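Local structure of disease resistance protein RRS1 (Arabidopsis thaliana, 4C6S) at residues V8-V13 / S22-A27; K53-G58 / L82-N87; V96-S101 / C126-L131; L116-Q121 / E141-V146. The protein acts in Arabidopsis immunity as a W-box-binding transcription factor and TIR-NB-LRR disease resistance protein that pairs with RPS4 to recognise the pathogen effectors AvrRps4 and PopP2. All blocks are in the same frame, centred on the assembly; numbering follows the deposited sequence.

Interaction 1. Residues V8-V13 / S22-A27; sequences VCISCV and SHLSEA. With NA (sodium ion), chain H.
Ile10 turns CG1 to the backbone-N side of its CB (chi1 -57°) and then runs on extended, which carries CD1 from strand 8-12 out to helix 20-30. There it meets Leu24, whose CG lies opposite its own backbone N (chi1 178°) and leans down to the sheet. The methyl CD1 of Ile10 does nearly all the touching: it lies 4.0 Å from CG of Leu24, and reaches the helix backbone at CA of Ser25, also 4.0 Å away. One strand side chain is thus seated on two successive helix residues, by van der Waals contact alone. Ser25 adds CB beside the same methyl, while its OG is hydrogen-bonded to Asn35 on the next strand, 35-39. Ile135 of helix 128-143 packs on Leu24 from outside the pair. On another side of the helix, OE1 of Glu26 binds a sodium ion at 2.4 Å, and OE2 forms a salt bridge with Arg29. His23 stacks on His23 of the second subunit, so the helix faces its own sheet with Leu24 and a partner molecule with His23. Strand 8-12, helix 20-30 and strand 35-39 form the first beta-alpha-beta crossover of the flavodoxin-like TIR domain fold.

Interaction 2. Residues K53-G58 / L82-N87; sequences KIEKAG and LECQRN
Glu55 and Cys84 bring the two backbones to a CA-CA distance of 5.0 Å, the closest point between helix 51-56 and the helically coiled residues that follow helix 74-82. In the TIR fold both segments lie on the face of the parallel sheet to which Cys9 points, and each runs on into a core strand, 59-65 or 92-98. Between the backbones the small side chain of Cys84 meets Ile54 and the stem of Glu55. Its CB presses against CG2 of Ile54 at 3.5 Å, tighter than an ordinary carbon-carbon contact, and lies 3.7 Å from CG of Glu55. SG is tucked back to the backbone-N side (chi1 -71°), which sets it alongside CB of Ile54, 3.9 Å away. Ile54 also packs on Cys9 and Val81, so this end of the contact belongs to the apolar core. Toward the surface Glu55 extends its chain past Cys84, and the amide of Asn87 comes up against it at a slant, the carboxylate and amide planes 68° apart. Asn87 is poorly ordered and its amide oxygen faces the carboxylate, two electron-rich groups together, so its orientation deserves caution. Firmer polar links come from the loop beyond: NE2 of Gln91 is hydrogen-bonded to the carbonyl oxygens of both Ile54 and Ala57, and ND2 of Asn88 to that of Glu55. As modelled, OD1 of Asn87 lies 3.3 Å from CB of Glu55 and as near to its carboxylate carbon, CD.

Interaction 3. Residues V96-S101 / C126-L131; sequences VLYGDS and CSDSIL
The hydroxyl OH of Tyr98 donates a short hydrogen bond, 2.6 Å, to OD2 of Asp128, linking the end of strand 92-98 to the first turn of helix 128-143. The carboxylate comes in at the OH/CE1 edge of the ring, the two planes 60° apart, and the hydroxyl meets OD2 from above the carboxylate plane, 37° out of it. Tyr98 swings its ring away from the backbone N (chi1 -179°), which sends the hydroxyl out toward helix 128-143. Nearer the strand, CD2 of Leu131 sits at the ring edge, near its plane, 4.0 Å from CD1 of Tyr98, and the same methyl is 4.4 Å from CG1 of Val96. Phe20 stacks on the tyrosine ring. Ser127 occupies the N-cap position, and its OG shares a hydrogen bond of 2.8 Å with OG of Ser129. Ser19 of the second subunit packs on Asp128, and OG of Ser22 of that subunit is hydrogen-bonded to N of Ser129, which places this turn in the homodimer interface. The other carboxylate oxygen of Asp128, OD1, is hydrogen-bonded to a glycerol. Buried at the start of a helix and receiving a phenol proton, the carboxylate is probably stabilised in its charged form.

Interaction 4. Residues L116-Q121 / E141-V146; sequences LSRIHQ and ETHFYV. With NA (sodium ion), chain G; SO4 (sulfate ion), chain F.
Arg118 and His143 reach toward each other from opposite directions and meet edge to edge, NH1 of Arg118 donating a hydrogen bond to NE2 of His143 at 3.0 Å. The bond is almost straight (176°), in the guanidinium plane and close to the ring plane, although the two planes are 32° apart. The Arg118 chain, extended at chi2, bends at chi3 (61°), which brings the guanidinium to His143 and Thr142. CB and CG2 of Thr142 approach it obliquely from one side of its plane, and CG2 also lies over the rim of one His143 face; OG1 is hydrogen-bonded to the carbonyl oxygen of Asp138. That aspartate is the second shell: OD1 forms a salt bridge with NH2 of Arg118, and OD2 is hydrogen-bonded to NE2 of His120. Held at NE2, His120 turns ND1 to a sodium ion in the ring plane, 2.7 Å away. O1 of a sulfate, probably from the crystallisation liquor, also binds the ion and accepts a hydrogen bond of 2.8 Å from N of Gln121. Polar partners thus run from the end of helix 128-143 to a sodium site of His120 and Glu134 beside strand 119-121, outermost on this side of the chain's TIR sheet.

The four contacts surround the five-stranded parallel sheet of a single TIR domain. Interactions 1 and 2 follow each other along the chain and touch through Cys9, which packs on Ile54 and Ala57; their centres, 16 Å apart, lie on opposite faces of strand 8-12. Interactions 3 and 4 alternate in sequence, share helix 128-143 and use the neighbouring strands 92-98 and 119-121. Val8 on Phe144 joins interactions 1 and 4, and Leu82 on Leu116 joins 2 and 4. Interactions 2 and 3, with centres 25 Å apart, do not touch. Interactions 1 and 3 both reach the second subunit, so helices 20-30 and 128-143 serve core and homodimer together.

Interaction 1. Residues V8-V13 / S22-A27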
loop_
_atom_site.group_PDB
_atom_site.type_symbol
_atom_site.label_atom_id
_atom_site.label_comp_id
_atom_site.label_asym_id
_atom_site.label_seq_id
_atom_site.Cartn_x
_atom_site.Cartn_y
_atom_site.Cartn_z
ATOM N N VAL A 8 -9.445 -10.028 14.078
ATOM C CA VAL A 8 -9.521 -10.391 12.681
ATOM C C VAL A 8 -8.250 -11.115 12.278
ATOM O O VAL A 8 -7.161 -10.742 12.710
ATOM C CB VAL A 8 -9.678 -9.124 11.808
ATOM C CG1 VAL A 8 -9.593 -9.470 10.318
ATOM C CG2 VAL A 8 -10.979 -8.421 12.139
ATOM N N CYS A 9 -8.373 -12.165 11.470
ATOM C CA CYS A 9 -7.175 -12.780 10.912
ATOM C C CYS A 9 -7.122 -12.517 9.421
ATOM O O CYS A 9 -8.029 -12.905 8.700
ATOM C CB CYS A 9 -7.142 -14.286 11.165
ATOM S SG CYS A 9 -5.664 -15.092 10.481
ATOM N N ILE A 10 -6.059 -11.862 8.966
ATOM C CA ILE A 10 -5.872 -11.638 7.533
ATOM C C ILE A 10 -4.917 -12.681 6.993
ATOM O O ILE A 10 -3.788 -12.784 7.482
ATOM C CB ILE A 10 -5.230 -10.278 7.270
ATOM C CG1 ILE A 10 -6.068 -9.152 7.871
ATOM C CG2 ILE A 10 -5.033 -10.083 5.745
ATOM C CD1 ILE A 10 -5.287 -7.844 8.020
ATOM N N SER A 11 -5.347 -13.453 5.994
ATOM C CA SER A 11 -4.448 -14.415 5.352
ATOM C C SER A 11 -4.075 -13.889 3.972
ATOM O O SER A 11 -4.901 -13.262 3.309
ATOM C CB SER A 11 -5.109 -15.784 5.236
ATOM O OG SER A 11 -6.423 -15.661 4.720
ATOM N N CYS A 12 -2.833 -14.129 3.551
ATOM C CA CYS A 12 -2.345 -13.611 2.266
ATOM C C CYS A 12 -1.136 -14.380 1.787
ATOM O O CYS A 12 -0.578 -15.200 2.523
ATOM C CB CYS A 12 -1.981 -12.117 2.379
ATOM S SG CYS A 12 -0.566 -11.778 3.485
ATOM N N VAL A 13 -0.727 -14.116 0.546
ATOM C CA VAL A 13 0.520 -14.679 0.038
ATOM C C VAL A 13 1.670 -13.727 0.377
ATOM O O VAL A 13 1.440 -12.568 0.705
ATOM C CB VAL A 13 0.453 -14.948 -1.472
ATOM C CG1 VAL A 13 -0.668 -15.933 -1.782
ATOM C CG2 VAL A 13 0.233 -13.651 -2.226
ATOM N N SER A 22 -0.073 -4.799 4.793
ATOM C CA SER A 22 0.429 -4.066 5.960
ATOM C C SER A 22 -0.447 -2.822 6.167
ATOM O O SER A 22 -0.697 -2.404 7.300
ATOM C CB SER A 22 1.912 -3.701 5.820
ATOM O OG SER A 22 2.116 -2.636 4.909
ATOM N N HIS A 23 -0.927 -2.246 5.073
ATOM C CA HIS A 23 -1.797 -1.080 5.183
ATOM C C HIS A 23 -3.153 -1.491 5.713
ATOM O O HIS A 23 -3.763 -0.754 6.492
ATOM C CB HIS A 23 -1.958 -0.368 3.835
ATOM C CG HIS A 23 -0.665 0.089 3.248
ATOM N ND1 HIS A 23 0.066 1.133 3.766
ATOM C CD2 HIS A 23 0.032 -0.361 2.171
ATOM C CE1 HIS A 23 1.156 1.313 3.036
ATOM N NE2 HIS A 23 1.147 0.419 2.056
ATOM N N LEU A 24 -3.632 -2.653 5.275
ATOM C CA LEU A 24 -4.923 -3.169 5.733
ATOM C C LEU A 24 -4.875 -3.461 7.228
ATOM O O LEU A 24 -5.780 -3.078 7.971
ATOM C CB LEU A 24 -5.317 -4.438 4.953
ATOM C CG LEU A 24 -6.636 -5.116 5.372
ATOM C CD1 LEU A 24 -7.826 -4.152 5.269
ATOM C CD2 LEU A 24 -6.884 -6.350 4.507
ATOM N N SER A 25 -3.811 -4.127 7.675
ATOM C CA SER A 25 -3.619 -4.395 9.094
ATOM C C SER A 25 -3.574 -3.117 9.922
ATOM O O SER A 25 -4.186 -3.037 11.006
ATOM C CB SER A 25 -2.317 -5.181 9.312
ATOM O OG SER A 25 -2.107 -5.481 10.678
ATOM N N GLU A 26 -2.832 -2.124 9.439
ATOM C CA GLU A 26 -2.688 -0.891 10.206
ATOM C C GLU A 26 -4.018 -0.139 10.238
ATOM O O GLU A 26 -4.347 0.507 11.236
ATOM C CB GLU A 26 -1.561 -0.022 9.638
ATOM C CG GLU A 26 -1.491 1.396 10.196
ATOM C CD GLU A 26 -1.115 1.458 11.672
ATOM O OE1 GLU A 26 -0.715 0.420 12.254
ATOM O OE2 GLU A 26 -1.214 2.563 12.247
ATOM N N ALA A 27 -4.785 -0.218 9.157
ATOM C CA ALA A 27 -6.072 0.478 9.129
ATOM C C ALA A 27 -7.068 -0.169 10.094
ATOM O O ALA A 27 -7.837 0.521 10.771
ATOM C CB ALA A 27 -6.625 0.519 7.703
HETATM NA NA NA H . -0.164 -1.919 12.225
#

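Interaction 2. Residues K53-G58 / L82-N87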
loop_
_atom_site.group_PDB
_atom_site.type_symbol
_atom_site.label_atom_id
_atom_site.label_comp_id
_atom_site.label_asym_id
_atom_site.label_seq_id
_atom_site.Cartn_x
_atom_site.Cartn_y
_atom_site.Cartn_z
ATOM N N LYS A 53 -4.758 -19.004 15.341
ATOM C CA LYS A 53 -5.016 -17.603 15.010
ATOM C C LYS A 53 -6.243 -17.499 14.112
ATOM O O LYS A 53 -7.095 -16.629 14.298
ATOM C CB LYS A 53 -3.826 -16.994 14.260
ATOM C CG LYS A 53 -2.540 -16.771 15.054
ATOM C CD LYS A 53 -1.376 -16.679 14.062
ATOM C CE LYS A 53 -0.399 -15.561 14.378
ATOM N NZ LYS A 53 0.322 -15.125 13.134
ATOM N N ILE A 54 -6.313 -18.389 13.127
ATOM C CA ILE A 54 -7.396 -18.369 12.155
ATOM C C ILE A 54 -8.670 -18.890 12.803
ATOM O O ILE A 54 -9.722 -18.260 12.721
ATOM C CB ILE A 54 -7.069 -19.227 10.909
ATOM C CG1 ILE A 54 -5.689 -18.869 10.355
ATOM C CG2 ILE A 54 -8.131 -19.044 9.833
ATOM C CD1 ILE A 54 -5.327 -19.606 9.075
ATOM N N GLU A 55 -8.566 -20.035 13.467
ATOM C CA GLU A 55 -9.722 -20.646 14.107
ATOM C C GLU A 55 -10.399 -19.741 15.141
ATOM O O GLU A 55 -11.627 -19.705 15.230
ATOM C CB GLU A 55 -9.318 -21.980 14.744
ATOM C CG GLU A 55 -9.013 -23.053 13.708
ATOM C CD GLU A 55 -8.368 -24.283 14.305
ATOM O OE1 GLU A 55 -7.611 -24.143 15.287
ATOM O OE2 GLU A 55 -8.613 -25.387 13.780
ATOM N N LYS A 56 -9.602 -19.007 15.912
ATOM C CA LYS A 56 -10.150 -18.184 16.985
ATOM C C LYS A 56 -10.597 -16.802 16.507
ATOM O O LYS A 56 -11.217 -16.057 17.262
ATOM C CB LYS A 56 -9.143 -18.031 18.123
ATOM C CG LYS A 56 -8.827 -19.312 18.872
ATOM C CD LYS A 56 -8.068 -18.992 20.150
ATOM C CE LYS A 56 -7.747 -20.246 20.944
ATOM N NZ LYS A 56 -6.881 -19.930 22.113
ATOM N N ALA A 57 -10.284 -16.460 15.262
ATOM C CA ALA A 57 -10.666 -15.149 14.722
ATOM C C ALA A 57 -12.183 -15.020 14.555
ATOM O O ALA A 57 -12.851 -15.957 14.107
ATOM C CB ALA A 57 -9.954 -14.876 13.392
ATOM N N GLY A 58 -12.727 -13.863 14.923
ATOM C CA GLY A 58 -14.136 -13.598 14.691
ATOM C C GLY A 58 -14.400 -13.333 13.218
ATOM O O GLY A 58 -15.473 -13.624 12.698
ATOM N N LEU A 82 -9.846 -21.606 4.881
ATOM C CA LEU A 82 -11.301 -21.646 4.994
ATOM C C LEU A 82 -11.767 -22.801 5.880
ATOM O O LEU A 82 -12.790 -22.696 6.562
ATOM C CB LEU A 82 -11.955 -21.748 3.613
ATOM C CG LEU A 82 -13.485 -21.703 3.626
ATOM C CD1 LEU A 82 -13.957 -20.383 4.207
ATOM C CD2 LEU A 82 -14.073 -21.932 2.246
ATOM N N GLU A 83 -11.011 -23.898 5.883
ATOM C CA GLU A 83 -11.395 -25.057 6.668
ATOM C C GLU A 83 -11.342 -24.727 8.148
ATOM O O GLU A 83 -12.024 -25.359 8.953
ATOM C CB GLU A 83 -10.535 -26.271 6.316
ATOM C CG GLU A 83 -10.917 -26.879 4.967
ATOM C CD GLU A 83 -10.106 -28.109 4.610
ATOM O OE1 GLU A 83 -9.088 -28.371 5.290
ATOM O OE2 GLU A 83 -10.489 -28.812 3.647
ATOM N N CYS A 84 -10.568 -23.703 8.499
ATOM C CA CYS A 84 -10.508 -23.247 9.886
ATOM C C CYS A 84 -11.806 -22.580 10.337
ATOM O O CYS A 84 -12.019 -22.385 11.536
ATOM C CB CYS A 84 -9.355 -22.267 10.088
ATOM S SG CYS A 84 -7.709 -22.987 10.039
ATOM N N GLN A 85 -12.666 -22.220 9.385
ATOM C CA GLN A 85 -13.914 -21.549 9.729
ATOM C C GLN A 85 -14.860 -22.433 10.528
ATOM O O GLN A 85 -15.548 -21.953 11.424
ATOM C CB GLN A 85 -14.651 -21.037 8.492
ATOM C CG GLN A 85 -15.877 -20.199 8.865
ATOM C CD GLN A 85 -16.894 -20.076 7.750
ATOM O OE1 GLN A 85 -16.844 -20.805 6.760
ATOM N NE2 GLN A 85 -17.834 -19.150 7.912
ATOM N N ARG A 86 -14.914 -23.720 10.209
ATOM C CA ARG A 86 -15.889 -24.572 10.883
ATOM C C ARG A 86 -15.563 -24.865 12.350
ATOM O O ARG A 86 -16.422 -25.346 13.085
ATOM C CB ARG A 86 -16.193 -25.848 10.091
ATOM C CG ARG A 86 -15.040 -26.435 9.306
ATOM C CD ARG A 86 -15.277 -27.926 9.155
ATOM N NE ARG A 86 -15.704 -28.493 10.433
ATOM C CZ ARG A 86 -15.989 -29.774 10.638
ATOM N NH1 ARG A 86 -15.898 -30.649 9.647
ATOM N NH2 ARG A 86 -16.367 -30.181 11.840
ATOM N N ASN A 87 -14.344 -24.544 12.782
ATOM C CA ASN A 87 -14.010 -24.559 14.211
ATOM C C ASN A 87 -14.620 -23.344 14.925
ATOM O O ASN A 87 -14.381 -23.111 16.114
ATOM C CB ASN A 87 -12.486 -24.611 14.408
ATOM C CG ASN A 87 -12.075 -24.768 15.872
ATOM O OD1 ASN A 87 -10.998 -24.325 16.276
ATOM N ND2 ASN A 87 -12.937 -25.389 16.670
#

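Interaction 3. Residues V96-S101 / C126-L131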
loop_
_atom_site.group_PDB
_atom_site.type_symbol
_atom_site.label_atom_id
_atom_site.label_comp_id
_atom_site.label_asym_id
_atom_site.label_seq_id
_atom_site.Cartn_x
_atom_site.Cartn_y
_atom_site.Cartn_z
ATOM N N VAL A 96 -10.967 -10.850 -0.526
ATOM C CA VAL A 96 -10.492 -9.672 -1.244
ATOM C C VAL A 96 -9.729 -10.136 -2.467
ATOM O O VAL A 96 -8.708 -10.836 -2.342
ATOM C CB VAL A 96 -9.552 -8.823 -0.362
ATOM C CG1 VAL A 96 -9.081 -7.580 -1.115
ATOM C CG2 VAL A 96 -10.256 -8.404 0.950
ATOM N N LEU A 97 -10.227 -9.769 -3.652
ATOM C CA LEU A 97 -9.549 -10.129 -4.895
ATOM C C LEU A 97 -8.594 -8.994 -5.202
ATOM O O LEU A 97 -9.008 -7.950 -5.714
ATOM C CB LEU A 97 -10.541 -10.313 -6.045
ATOM C CG LEU A 97 -11.574 -11.404 -5.829
ATOM C CD1 LEU A 97 -12.514 -11.519 -7.038
ATOM C CD2 LEU A 97 -10.862 -12.734 -5.619
ATOM N N TYR A 98 -7.321 -9.187 -4.864
ATOM C CA TYR A 98 -6.353 -8.101 -4.962
ATOM C C TYR A 98 -5.390 -8.310 -6.125
ATOM O O TYR A 98 -4.792 -9.383 -6.265
ATOM C CB TYR A 98 -5.562 -7.945 -3.651
ATOM C CG TYR A 98 -4.579 -6.806 -3.759
ATOM C CD1 TYR A 98 -5.018 -5.487 -3.705
ATOM C CD2 TYR A 98 -3.231 -7.038 -3.978
ATOM C CE1 TYR A 98 -4.130 -4.426 -3.858
ATOM C CE2 TYR A 98 -2.340 -5.989 -4.121
ATOM C CZ TYR A 98 -2.798 -4.687 -4.050
ATOM O OH TYR A 98 -1.921 -3.652 -4.202
ATOM N N GLY A 99 -5.219 -7.289 -6.962
ATOM C CA GLY A 99 -4.234 -7.370 -8.024
ATOM C C GLY A 99 -4.526 -6.367 -9.119
ATOM O O GLY A 99 -5.672 -5.931 -9.256
ATOM N N ASP A 100 -3.507 -6.019 -9.897
ATOM C CA ASP A 100 -3.646 -5.006 -10.950
ATOM C C ASP A 100 -4.061 -5.581 -12.298
ATOM O O ASP A 100 -4.115 -4.860 -13.295
ATOM C CB ASP A 100 -2.348 -4.199 -11.123
ATOM C CG ASP A 100 -1.164 -5.053 -11.557
ATOM O OD1 ASP A 100 -1.334 -6.255 -11.844
ATOM O OD2 ASP A 100 -0.043 -4.506 -11.630
ATOM N N SER A 101 -4.326 -6.878 -12.327
ATOM C CA SER A 101 -4.671 -7.565 -13.564
ATOM C C SER A 101 -5.494 -8.791 -13.209
ATOM O O SER A 101 -5.096 -9.930 -13.485
ATOM C CB SER A 101 -3.401 -7.950 -14.312
ATOM O OG SER A 101 -3.674 -8.234 -15.672
ATOM N N CYS A 126 -8.744 2.755 -9.213
ATOM C CA CYS A 126 -9.292 2.990 -7.880
ATOM C C CYS A 126 -8.171 2.720 -6.897
ATOM O O CYS A 126 -7.532 1.660 -6.955
ATOM C CB CYS A 126 -10.452 2.046 -7.576
ATOM S SG CYS A 126 -11.036 2.080 -5.844
ATOM N N SER A 127 -7.933 3.673 -6.001
ATOM C CA SER A 127 -6.773 3.599 -5.120
ATOM C C SER A 127 -6.880 2.459 -4.104
ATOM O O SER A 127 -7.981 2.106 -3.613
ATOM C CB SER A 127 -6.538 4.934 -4.432
ATOM O OG SER A 127 -7.266 5.023 -3.236
ATOM N N ASP A 128 -5.735 1.858 -3.796
ATOM C CA ASP A 128 -5.703 0.808 -2.779
ATOM C C ASP A 128 -6.082 1.359 -1.413
ATOM O O ASP A 128 -6.563 0.623 -0.561
ATOM C CB ASP A 128 -4.313 0.153 -2.697
ATOM C CG ASP A 128 -4.016 -0.760 -3.868
ATOM O OD1 ASP A 128 -4.942 -1.025 -4.653
ATOM O OD2 ASP A 128 -2.854 -1.215 -4.002
ATOM N N SER A 129 -5.854 2.649 -1.185
ATOM C CA SER A 129 -6.199 3.225 0.104
ATOM C C SER A 129 -7.713 3.208 0.255
ATOM O O SER A 129 -8.231 2.965 1.343
ATOM C CB SER A 129 -5.647 4.643 0.279
ATOM O OG SER A 129 -6.134 5.509 -0.728
ATOM N N ILE A 130 -8.421 3.446 -0.845
ATOM C CA ILE A 130 -9.884 3.370 -0.822
ATOM C C ILE A 130 -10.326 1.921 -0.585
ATOM O O ILE A 130 -11.211 1.666 0.238
ATOM C CB ILE A 130 -10.503 3.923 -2.119
ATOM C CG1 ILE A 130 -10.205 5.411 -2.253
ATOM C CG2 ILE A 130 -12.022 3.719 -2.105
ATOM C CD1 ILE A 130 -10.935 6.259 -1.234
ATOM N N LEU A 131 -9.691 0.975 -1.273
ATOM C CA LEU A 131 -10.010 -0.448 -1.102
ATOM C C LEU A 131 -9.833 -0.864 0.353
ATOM O O LEU A 131 -10.709 -1.531 0.923
ATOM C CB LEU A 131 -9.137 -1.321 -2.004
ATOM C CG LEU A 131 -9.312 -2.834 -1.850
ATOM C CD1 LEU A 131 -10.782 -3.248 -2.109
ATOM C CD2 LEU A 131 -8.359 -3.556 -2.830
#

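Interaction 4. Residues L116-Q121 / E141-V146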
loop_
_atom_site.group_PDB
_atom_site.type_symbol
_atom_site.label_atom_id
_atom_site.label_comp_id
_atom_site.label_asym_id
_atom_site.label_seq_id
_atom_site.Cartn_x
_atom_site.Cartn_y
_atom_site.Cartn_z
ATOM N N LEU A 116 -18.669 -18.529 -0.955
ATOM C CA LEU A 116 -18.278 -17.230 -0.400
ATOM C C LEU A 116 -18.881 -16.090 -1.223
ATOM O O LEU A 116 -18.748 -16.066 -2.447
ATOM C CB LEU A 116 -16.751 -17.110 -0.337
ATOM C CG LEU A 116 -16.059 -18.196 0.499
ATOM C CD1 LEU A 116 -14.559 -18.146 0.306
ATOM C CD2 LEU A 116 -16.398 -18.029 1.958
ATOM N N SER A 117 -19.536 -15.145 -0.554
ATOM C CA SER A 117 -20.278 -14.105 -1.259
ATOM C C SER A 117 -19.885 -12.699 -0.835
ATOM O O SER A 117 -20.297 -11.718 -1.465
ATOM C CB SER A 117 -21.775 -14.301 -1.040
ATOM O OG SER A 117 -22.058 -14.343 0.348
ATOM N N ARG A 118 -19.107 -12.590 0.240
ATOM C CA ARG A 118 -18.646 -11.279 0.702
ATOM C C ARG A 118 -17.286 -10.986 0.090
ATOM O O ARG A 118 -16.267 -11.543 0.510
ATOM C CB ARG A 118 -18.581 -11.232 2.227
ATOM C CG ARG A 118 -19.938 -11.443 2.869
ATOM C CD ARG A 118 -19.855 -11.317 4.375
ATOM N NE ARG A 118 -19.404 -9.994 4.792
ATOM C CZ ARG A 118 -19.124 -9.678 6.050
ATOM N NH1 ARG A 118 -19.248 -10.597 6.999
ATOM N NH2 ARG A 118 -18.721 -8.452 6.361
ATOM N N ILE A 119 -17.290 -10.124 -0.924
ATOM C CA ILE A 119 -16.153 -9.985 -1.813
ATOM C C ILE A 119 -15.843 -8.505 -2.068
ATOM O O ILE A 119 -16.736 -7.712 -2.401
ATOM C CB ILE A 119 -16.440 -10.700 -3.162
ATOM C CG1 ILE A 119 -16.784 -12.176 -2.939
ATOM C CG2 ILE A 119 -15.264 -10.561 -4.118
ATOM C CD1 ILE A 119 -17.226 -12.887 -4.212
ATOM N N HIS A 120 -14.580 -8.133 -1.869
ATOM C CA HIS A 120 -14.065 -6.821 -2.252
ATOM C C HIS A 120 -13.060 -7.064 -3.371
ATOM O O HIS A 120 -12.415 -8.113 -3.400
ATOM C CB HIS A 120 -13.376 -6.162 -1.051
ATOM C CG HIS A 120 -14.313 -5.856 0.073
ATOM N ND1 HIS A 120 -14.948 -4.640 0.195
ATOM C CD2 HIS A 120 -14.742 -6.614 1.111
ATOM C CE1 HIS A 120 -15.730 -4.660 1.263
ATOM N NE2 HIS A 120 -15.627 -5.846 1.834
ATOM N N GLN A 121 -12.934 -6.124 -4.307
ATOM C CA GLN A 121 -12.024 -6.322 -5.444
ATOM C C GLN A 121 -11.240 -5.067 -5.800
ATOM O O GLN A 121 -11.765 -3.950 -5.737
ATOM C CB GLN A 121 -12.807 -6.716 -6.711
ATOM C CG GLN A 121 -13.920 -7.718 -6.538
ATOM C CD GLN A 121 -14.822 -7.753 -7.761
ATOM O OE1 GLN A 121 -14.358 -7.587 -8.892
ATOM N NE2 GLN A 121 -16.121 -7.936 -7.536
ATOM N N GLU A 141 -18.491 -2.355 10.535
ATOM C CA GLU A 141 -19.920 -2.173 10.713
ATOM C C GLU A 141 -20.632 -3.508 10.856
ATOM O O GLU A 141 -21.666 -3.599 11.499
ATOM C CB GLU A 141 -20.501 -1.337 9.572
ATOM C CG GLU A 141 -19.998 0.100 9.612
ATOM C CD GLU A 141 -20.791 1.042 8.740
ATOM O OE1 GLU A 141 -21.954 0.729 8.410
ATOM O OE2 GLU A 141 -20.246 2.108 8.387
ATOM N N THR A 142 -20.060 -4.553 10.267
ATOM C CA THR A 142 -20.697 -5.858 10.329
ATOM C C THR A 142 -20.453 -6.556 11.670
ATOM O O THR A 142 -21.307 -7.289 12.148
ATOM C CB THR A 142 -20.237 -6.760 9.162
ATOM O OG1 THR A 142 -20.399 -6.051 7.926
ATOM C CG2 THR A 142 -21.055 -8.033 9.111
ATOM N N HIS A 143 -19.300 -6.319 12.288
ATOM C CA HIS A 143 -18.881 -7.170 13.410
ATOM C C HIS A 143 -18.390 -6.462 14.665
ATOM O O HIS A 143 -18.291 -7.086 15.728
ATOM C CB HIS A 143 -17.801 -8.147 12.931
ATOM C CG HIS A 143 -18.254 -9.024 11.810
ATOM N ND1 HIS A 143 -19.197 -10.011 11.979
ATOM C CD2 HIS A 143 -17.914 -9.042 10.496
ATOM C CE1 HIS A 143 -19.416 -10.612 10.819
ATOM N NE2 HIS A 143 -18.644 -10.043 9.907
ATOM N N PHE A 144 -18.091 -5.176 14.555
ATOM C CA PHE A 144 -17.474 -4.449 15.659
ATOM C C PHE A 144 -18.215 -3.170 15.987
ATOM O O PHE A 144 -17.712 -2.301 16.706
ATOM C CB PHE A 144 -16.014 -4.143 15.330
ATOM C CG PHE A 144 -15.153 -5.366 15.240
ATOM C CD1 PHE A 144 -14.557 -5.887 16.382
ATOM C CD2 PHE A 144 -14.957 -6.009 14.028
ATOM C CE1 PHE A 144 -13.773 -7.016 16.312
ATOM C CE2 PHE A 144 -14.169 -7.144 13.950
ATOM C CZ PHE A 144 -13.578 -7.649 15.095
ATOM N N TYR A 145 -19.427 -3.072 15.460
ATOM C CA TYR A 145 -20.273 -1.917 15.667
ATOM C C TYR A 145 -21.679 -2.464 15.763
ATOM O O TYR A 145 -22.056 -3.341 14.985
ATOM C CB TYR A 145 -20.157 -0.971 14.473
ATOM C CG TYR A 145 -20.974 0.288 14.612
ATOM C CD1 TYR A 145 -20.478 1.384 15.303
ATOM C CD2 TYR A 145 -22.230 0.387 14.041
ATOM C CE1 TYR A 145 -21.218 2.541 15.432
ATOM C CE2 TYR A 145 -22.983 1.537 14.168
ATOM C CZ TYR A 145 -22.468 2.611 14.861
ATOM O OH TYR A 145 -23.210 3.757 14.985
ATOM N N VAL A 146 -22.451 -1.982 16.725
ATOM C CA VAL A 146 -23.802 -2.506 16.890
ATOM C C VAL A 146 -24.837 -1.389 16.908
ATOM O O VAL A 146 -24.522 -0.228 16.643
ATOM C CB VAL A 146 -23.927 -3.406 18.147
ATOM C CG1 VAL A 146 -22.753 -4.381 18.231
ATOM C CG2 VAL A 146 -24.005 -2.566 19.392
HETATM NA NA NA G . -14.810 -2.764 -1.769
HETATM S S SO4 F . -15.966 -3.750 -5.023
HETATM O O1 SO4 F . -14.842 -4.074 -4.146
HETATM O O2 SO4 F . -17.064 -3.194 -4.235
HETATM O O3 SO4 F . -16.415 -4.976 -5.677
HETATM O O4 SO4 F . -15.546 -2.765 -6.019
#